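Local coordinates for alpha-fucosidase (Bifidobacterium bifidum, PDB 2EAB), which probably hydrolyses alpha-1,2-linked L-fucose from glycans, this chain being the catalytic part of a longer, probably membrane-attached, calcium-binding glycoside hydrolase of family 95, at residues A[520-524]-A[525-529]; A[481-484]-A[485-489]; A[361-365]-A[366-370]. One frame throughout, in Å; residues are numbered along the deposited sequence.

From the N terminus, contact 3 comes first: residues 361-370 carry the chain out of helix 351-360 and into helix 365-386 through a short capped turn. Contact 2, residues 481-489, is a buried loop that runs into the two-residue strand 486-487, paired antiparallel with strand 419-420. Contact 1, residues 520-529, joins helix 507-520 to helix 525-546. The three follow one another in series, none nested in or crossing another, and all fall in the family 95 catalytic region. Contacts 2 and 3 lie on opposite sides of the chain's centre, their centres about 42 Å apart; contact 2 packs side chains on helices 507-520 and 525-546, the pair that contact 1 joins.

Contact 1. Residues A[520-524]-A[525-529]; sequences EYSGD and PALLD. With EDO (1,2-ethanediol), chain I; EDO (1,2-ethanediol), chain G.
Leu527 lays its CD1 methyl against the CB of Asp524, 3.9 Å away, the two side chains crossing at about a right angle. The same methyl also meets Ser522 OG at 3.7 Å. Asp524 is the N-cap of the new helix: with CG anti to its own backbone N (chi1 -177°), the carboxylate swings forward so that OD1 accepts from Ala526 N at 2.9 Å. That N-H arrives from above the carboxylate plane, 38° out of it. The Asp524 carbonyl O takes Leu528 N at 3.0 Å, so backbone and side chain of one residue both hold the first turn. Behind it, Ser522 OG accepts from Asp524 N at 3.0 Å, an ST turn, and is also bonded to Ala518 O. Gly523, with positive phi, is where the chain leaves the helical path. Tyr521 OH donates to O2 of the chain G ethanediol at 3.1 Å. Glu520, a calcium ligand seen in a crystal structure of this protein, though with none bound to it here, forms a salt bridge with Arg820. The turn thus links helix 507-520 to helix 525-546, with Leu527 resting on Ala518 and the Ser522 carbonyl held by Asn822, just before strand 823-830.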
loop_
_atom_site.group_PDB
_atom_site.type_symbol
_atom_site.label_atom_id
_atom_site.label_comp_id
_atom_site.label_asym_id
_atom_site.label_seq_id
_atom_site.Cartn_x
_atom_site.Cartn_y
_atom_site.Cartn_z
ATOM N N GLU A 520 12.695 10.985 3.010
ATOM C CA GLU A 520 12.192 11.958 3.991
ATOM C C GLU A 520 12.269 11.424 5.409
ATOM O O GLU A 520 12.677 12.132 6.330
ATOM C CB GLU A 520 10.725 12.263 3.763
ATOM C CG GLU A 520 10.387 13.160 2.632
ATOM C CD GLU A 520 8.890 13.410 2.579
ATOM O OE1 GLU A 520 8.127 12.510 2.998
ATOM O OE2 GLU A 520 8.467 14.487 2.120
ATOM N N TYR A 521 11.822 10.186 5.593
ATOM C CA TYR A 521 11.703 9.610 6.920
ATOM C C TYR A 521 13.002 8.983 7.448
ATOM O O TYR A 521 13.086 8.660 8.637
ATOM C CB TYR A 521 10.590 8.568 6.938
ATOM C CG TYR A 521 9.169 9.088 7.007
ATOM C CD1 TYR A 521 8.533 9.257 8.235
ATOM C CD2 TYR A 521 8.440 9.353 5.847
ATOM C CE1 TYR A 521 7.217 9.687 8.313
ATOM C CE2 TYR A 521 7.113 9.780 5.918
ATOM C CZ TYR A 521 6.514 9.941 7.157
ATOM O OH TYR A 521 5.208 10.354 7.248
ATOM N N SER A 522 14.007 8.809 6.587
ATOM C CA SER A 522 15.255 8.153 7.000
ATOM C C SER A 522 16.488 9.049 7.012
ATOM O O SER A 522 17.361 8.892 7.875
ATOM C CB SER A 522 15.549 6.954 6.099
ATOM O OG SER A 522 15.897 7.389 4.794
ATOM N N GLY A 523 16.586 9.952 6.039
ATOM C CA GLY A 523 17.822 10.704 5.819
ATOM C C GLY A 523 18.979 9.836 5.341
ATOM O O GLY A 523 20.153 10.207 5.474
ATOM N N ASP A 524 18.652 8.681 4.769
ATOM C CA ASP A 524 19.645 7.716 4.320
ATOM C C ASP A 524 20.221 8.154 2.973
ATOM O O ASP A 524 19.491 8.250 1.984
ATOM C CB ASP A 524 18.968 6.349 4.202
ATOM C CG ASP A 524 19.918 5.226 3.810
ATOM O OD1 ASP A 524 21.026 5.475 3.292
ATOM O OD2 ASP A 524 19.524 4.059 4.016
ATOM N N PRO A 525 21.542 8.407 2.919
ATOM C CA PRO A 525 22.156 8.890 1.678
ATOM C C PRO A 525 22.104 7.896 0.509
ATOM O O PRO A 525 22.099 8.320 -0.650
ATOM C CB PRO A 525 23.605 9.180 2.091
ATOM C CG PRO A 525 23.842 8.308 3.264
ATOM C CD PRO A 525 22.536 8.280 4.003
ATOM N N ALA A 526 22.062 6.598 0.804
ATOM C CA ALA A 526 21.934 5.589 -0.248
ATOM C C ALA A 526 20.550 5.671 -0.904
ATOM O O ALA A 526 20.417 5.536 -2.124
ATOM C CB ALA A 526 22.198 4.195 0.306
ATOM N N LEU A 527 19.519 5.904 -0.092
ATOM C CA LEU A 527 18.172 6.101 -0.616
ATOM C C LEU A 527 18.079 7.413 -1.381
ATOM O O LEU A 527 17.426 7.481 -2.422
ATOM C CB LEU A 527 17.126 6.044 0.498
ATOM C CG LEU A 527 16.837 4.641 1.034
ATOM C CD1 LEU A 527 15.968 4.718 2.281
ATOM C CD2 LEU A 527 16.174 3.774 -0.031
ATOM N N LEU A 528 18.745 8.451 -0.878
ATOM C CA LEU A 528 18.776 9.732 -1.574
ATOM C C LEU A 528 19.223 9.579 -3.026
ATOM O O LEU A 528 18.604 10.136 -3.930
ATOM C CB LEU A 528 19.680 10.727 -0.846
ATOM C CG LEU A 528 19.902 12.093 -1.499
ATOM C CD1 LEU A 528 18.584 12.824 -1.729
ATOM C CD2 LEU A 528 20.821 12.914 -0.614
ATOM N N ASP A 529 20.303 8.834 -3.252
ATOM C CA ASP A 529 20.810 8.659 -4.614
ATOM C C ASP A 529 19.782 7.994 -5.530
ATOM O O ASP A 529 19.591 8.412 -6.674
ATOM C CB ASP A 529 22.115 7.864 -4.619
ATOM C CG ASP A 529 23.309 8.685 -4.152
ATOM O OD1 ASP A 529 23.156 9.901 -3.892
ATOM O OD2 ASP A 529 24.413 8.105 -4.060
HETATM C C1 EDO I . 15.435 14.876 5.035
HETATM O O1 EDO I . 14.155 14.729 4.343
HETATM C C2 EDO I . 15.760 13.350 5.161
HETATM O O2 EDO I . 15.495 13.148 6.827
HETATM C C1 EDO G . 1.193 10.926 4.396
HETATM O O1 EDO G . 1.567 11.830 5.551
HETATM C C2 EDO G . 1.849 9.525 4.711
HETATM O O2 EDO G . 3.276 9.740 4.846
#

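Contact 2. Residues A[481-484]-A[485-489]; sequences YMAH and TENTA
Asn487 ND2 reaches back to two carbonyl oxygens in turn, His484 O at 3.0 Å and Thr485 O at 3.3 Å. Both bonds are weak. The first is strongly bent, its N-H...O angle only 120°, while the second is straighter at 149° but longer. One amide nitrogen thus spans the bend between these two peptides. The Asn487 side chain gets there because CG stands anti to its own carbonyl carbon (chi1 -80°), which turns the amide back along the chain it has just left. Its other branch, OD1, lies beside the CB methyl of Ala483 at 4.0 Å, a plain van der Waals touch.

The bend delivers the chain into strand 486-487, which pairs antiparallel with strand 419-420: Asn487 makes backbone hydrogen bonds with Phe419, and Thr485 with Met421. In this small two-stranded ladder inside the catalytic region, the Asn487 amide folds back over the two peptides that lead into the strand, through its two weak bonds. All the residues that touch here are buried, and several of their polar ends have partners elsewhere in the chain. His484 ND1 is hydrogen-bonded to Thr493 O while its imidazole meets the Trp503 ring with the planes inclined to each other, and Thr485 OG1 pairs with Ser504 OG. The Asn487 side chain lies about 9 Å from that of Leu393, a residue of the calcium site.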
loop_
_atom_site.group_PDB
_atom_site.type_symbol
_atom_site.label_atom_id
_atom_site.label_comp_id
_atom_site.label_asym_id
_atom_site.label_seq_id
_atom_site.Cartn_x
_atom_site.Cartn_y
_atom_site.Cartn_z
ATOM N N TYR A 481 10.301 7.923 -18.389
ATOM C CA TYR A 481 9.573 6.669 -18.320
ATOM C C TYR A 481 8.123 6.982 -17.966
ATOM O O TYR A 481 7.843 7.811 -17.098
ATOM C CB TYR A 481 10.229 5.683 -17.332
ATOM C CG TYR A 481 10.481 6.251 -15.950
ATOM C CD1 TYR A 481 9.656 5.916 -14.885
ATOM C CD2 TYR A 481 11.541 7.130 -15.715
ATOM C CE1 TYR A 481 9.875 6.442 -13.619
ATOM C CE2 TYR A 481 11.768 7.668 -14.458
ATOM C CZ TYR A 481 10.929 7.321 -13.415
ATOM O OH TYR A 481 11.140 7.844 -12.160
ATOM N N MET A 482 7.215 6.332 -18.680
ATOM C CA MET A 482 5.795 6.577 -18.550
ATOM C C MET A 482 5.102 5.271 -18.179
ATOM O O MET A 482 5.410 4.219 -18.735
ATOM C CB MET A 482 5.249 7.117 -19.875
ATOM C CG MET A 482 3.771 7.452 -19.851
ATOM S SD MET A 482 3.152 7.882 -21.487
ATOM C CE MET A 482 2.763 9.627 -21.303
ATOM N N ALA A 483 4.178 5.353 -17.225
ATOM C CA ALA A 483 3.322 4.230 -16.857
ATOM C C ALA A 483 1.987 4.794 -16.401
ATOM O O ALA A 483 1.865 5.994 -16.134
ATOM C CB ALA A 483 3.956 3.372 -15.777
ATOM N N HIS A 484 0.995 3.916 -16.293
ATOM C CA HIS A 484 -0.374 4.343 -16.092
ATOM C C HIS A 484 -0.999 3.664 -14.862
ATOM O O HIS A 484 -0.308 3.478 -13.861
ATOM C CB HIS A 484 -1.119 4.158 -17.412
ATOM C CG HIS A 484 -0.678 5.127 -18.459
ATOM N ND1 HIS A 484 0.385 4.918 -19.318
ATOM C CD2 HIS A 484 -1.145 6.363 -18.735
ATOM C CE1 HIS A 484 0.531 5.983 -20.093
ATOM N NE2 HIS A 484 -0.391 6.869 -19.759
ATOM N N THR A 485 -2.296 3.353 -14.898
ATOM C CA THR A 485 -2.973 2.800 -13.722
ATOM C C THR A 485 -2.692 1.309 -13.530
ATOM O O THR A 485 -2.155 0.891 -12.504
ATOM C CB THR A 485 -4.501 3.053 -13.758
ATOM O OG1 THR A 485 -4.756 4.459 -13.648
ATOM C CG2 THR A 485 -5.194 2.343 -12.610
ATOM N N GLU A 486 -3.087 0.507 -14.512
ATOM C CA GLU A 486 -2.989 -0.940 -14.384
ATOM C C GLU A 486 -1.582 -1.399 -14.712
ATOM O O GLU A 486 -1.134 -1.275 -15.849
ATOM C CB GLU A 486 -3.986 -1.636 -15.304
ATOM C CG GLU A 486 -5.430 -1.284 -15.033
ATOM C CD GLU A 486 -6.373 -2.197 -15.775
ATOM O OE1 GLU A 486 -6.049 -2.604 -16.914
ATOM O OE2 GLU A 486 -7.449 -2.510 -15.220
ATOM N N ASN A 487 -0.903 -1.929 -13.699
ATOM C CA ASN A 487 0.460 -2.415 -13.812
ATOM C C ASN A 487 0.549 -3.864 -13.360
ATOM O O ASN A 487 -0.384 -4.398 -12.747
ATOM C CB ASN A 487 1.399 -1.494 -13.032
ATOM C CG ASN A 487 1.732 -0.240 -13.807
ATOM O OD1 ASN A 487 2.673 -0.228 -14.600
ATOM N ND2 ASN A 487 0.944 0.812 -13.615
ATOM N N THR A 488 1.658 -4.513 -13.701
ATOM C CA THR A 488 1.791 -5.949 -13.473
ATOM C C THR A 488 3.212 -6.279 -13.019
ATOM O O THR A 488 4.013 -5.384 -12.744
ATOM C CB THR A 488 1.488 -6.759 -14.753
ATOM O OG1 THR A 488 2.549 -6.552 -15.689
ATOM C CG2 THR A 488 0.145 -6.377 -15.367
ATOM N N ALA A 489 3.529 -7.568 -12.972
ATOM C CA ALA A 489 4.884 -8.031 -12.694
ATOM C C ALA A 489 5.832 -7.873 -13.893
ATOM O O ALA A 489 7.035 -8.108 -13.758
ATOM C CB ALA A 489 4.851 -9.484 -12.236
#

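Contact 3. Residues A[361-365]-A[366-370]; sequences GSATT and AQKRE
Thr364, the N-cap of helix 365-386, gives its carbonyl O to Lys368 N at 2.8 Å, and Thr365 O takes Arg369 N in the same way. At this start of the helix Thr364 and Gln367 form a capping box; shortly before it Gly361, with positive phi, is the C-prime residue of a Schellman motif closing helix 351-360. Thr364 OG1 accepts from Gln367 N at 3.2 Å; its chi1 of 64° sets the hydroxyl between the backbone N and the carbonyl carbon, turned toward the first turn. In return Gln367 OE1 accepts from Thr364 N at 3.0 Å, the donor lying 33° off the amide's carbonyl plane. Gln367 CG lies beside its backbone N (chi1 -73°), and the chain runs extended from there, which carries OE1 back to Thr364 N. A water donates to the same OE1 and to Ser362 O, each at 2.7 Å. With an alanine here in place of Gln367, Thr364 N would probably lose its acceptor and the water one of its two. Ala363 CB touches both Gln367 CB and Lys368 CG, each at 4.0 Å. Lys368, bent at chi3, leads NZ to a salt bridge with Glu746; Arg369 NH1 makes one with Glu372. Thr365 CG2 lies over one face of the Arg369 guanidinium, 4.2 Å from NH2.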
loop_
_atom_site.group_PDB
_atom_site.type_symbol
_atom_site.label_atom_id
_atom_site.label_comp_id
_atom_site.label_asym_id
_atom_site.label_seq_id
_atom_site.Cartn_x
_atom_site.Cartn_y
_atom_site.Cartn_z
ATOM N N GLY A 361 -23.875 -1.211 17.597
ATOM C CA GLY A 361 -23.804 -0.122 18.568
ATOM C C GLY A 361 -23.927 -0.586 20.006
ATOM O O GLY A 361 -24.280 0.202 20.886
ATOM N N SER A 362 -23.635 -1.860 20.248
ATOM C CA SER A 362 -23.701 -2.430 21.595
ATOM C C SER A 362 -22.313 -2.657 22.203
ATOM O O SER A 362 -22.195 -3.132 23.337
ATOM C CB SER A 362 -24.507 -3.732 21.591
ATOM O OG SER A 362 -23.869 -4.725 20.806
ATOM N N ALA A 363 -21.267 -2.321 21.450
ATOM C CA ALA A 363 -19.901 -2.423 21.955
ATOM C C ALA A 363 -19.653 -1.367 23.030
ATOM O O ALA A 363 -20.020 -0.201 22.864
ATOM C CB ALA A 363 -18.894 -2.276 20.820
ATOM N N THR A 364 -19.031 -1.790 24.128
ATOM C CA THR A 364 -18.619 -0.874 25.189
ATOM C C THR A 364 -17.463 -0.017 24.686
ATOM O O THR A 364 -16.864 -0.316 23.647
ATOM C CB THR A 364 -18.124 -1.632 26.430
ATOM O OG1 THR A 364 -16.943 -2.368 26.086
ATOM C CG2 THR A 364 -19.195 -2.584 26.970
ATOM N N THR A 365 -17.131 1.035 25.430
ATOM C CA THR A 365 -15.997 1.887 25.073
ATOM C C THR A 365 -14.715 1.067 24.905
ATOM O O THR A 365 -14.014 1.210 23.898
ATOM C CB THR A 365 -15.799 3.023 26.099
ATOM O OG1 THR A 365 -16.987 3.823 26.136
ATOM C CG2 THR A 365 -14.612 3.909 25.722
ATOM N N ALA A 366 -14.426 0.195 25.870
ATOM C CA ALA A 366 -13.236 -0.657 25.806
ATOM C C ALA A 366 -13.237 -1.536 24.551
ATOM O O ALA A 366 -12.194 -1.732 23.918
ATOM C CB ALA A 366 -13.126 -1.515 27.057
ATOM N N GLN A 367 -14.410 -2.055 24.200
ATOM C CA GLN A 367 -14.572 -2.886 23.006
ATOM C C GLN A 367 -14.414 -2.098 21.709
ATOM O O GLN A 367 -13.800 -2.588 20.754
ATOM C CB GLN A 367 -15.911 -3.617 23.043
ATOM C CG GLN A 367 -15.932 -4.758 24.050
ATOM C CD GLN A 367 -17.322 -5.315 24.298
ATOM O OE1 GLN A 367 -18.325 -4.716 23.917
ATOM N NE2 GLN A 367 -17.383 -6.470 24.955
ATOM N N LYS A 368 -14.954 -0.882 21.670
ATOM C CA LYS A 368 -14.726 0.003 20.524
ATOM C C LYS A 368 -13.234 0.270 20.345
ATOM O O LYS A 368 -12.712 0.193 19.233
ATOM C CB LYS A 368 -15.484 1.326 20.660
ATOM C CG LYS A 368 -16.993 1.210 20.472
ATOM C CD LYS A 368 -17.651 2.577 20.359
ATOM C CE LYS A 368 -17.381 3.227 19.002
ATOM N NZ LYS A 368 -17.866 4.628 18.952
ATOM N N ARG A 369 -12.543 0.567 21.440
ATOM C CA ARG A 369 -11.103 0.788 21.378
ATOM C C ARG A 369 -10.356 -0.481 20.973
ATOM O O ARG A 369 -9.347 -0.405 20.272
ATOM C CB ARG A 369 -10.569 1.351 22.698
ATOM C CG ARG A 369 -11.219 2.668 23.152
ATOM C CD ARG A 369 -11.141 3.798 22.114
ATOM N NE ARG A 369 -12.027 4.902 22.493
ATOM C CZ ARG A 369 -13.178 5.211 21.893
ATOM N NH1 ARG A 369 -13.612 4.531 20.839
ATOM N NH2 ARG A 369 -13.897 6.227 22.342
ATOM N N GLU A 370 -10.855 -1.644 21.392
ATOM C CA GLU A 370 -10.264 -2.909 20.947
ATOM C C GLU A 370 -10.334 -3.071 19.429
ATOM O O GLU A 370 -9.320 -3.365 18.797
ATOM C CB GLU A 370 -10.884 -4.123 21.648
ATOM C CG GLU A 370 -10.271 -5.446 21.168
ATOM C CD GLU A 370 -10.781 -6.675 21.899
ATOM O OE1 GLU A 370 -11.566 -6.533 22.862
ATOM O OE2 GLU A 370 -10.389 -7.792 21.501
HETATM O O HOH W 1 -20.958 -5.308 24.354
#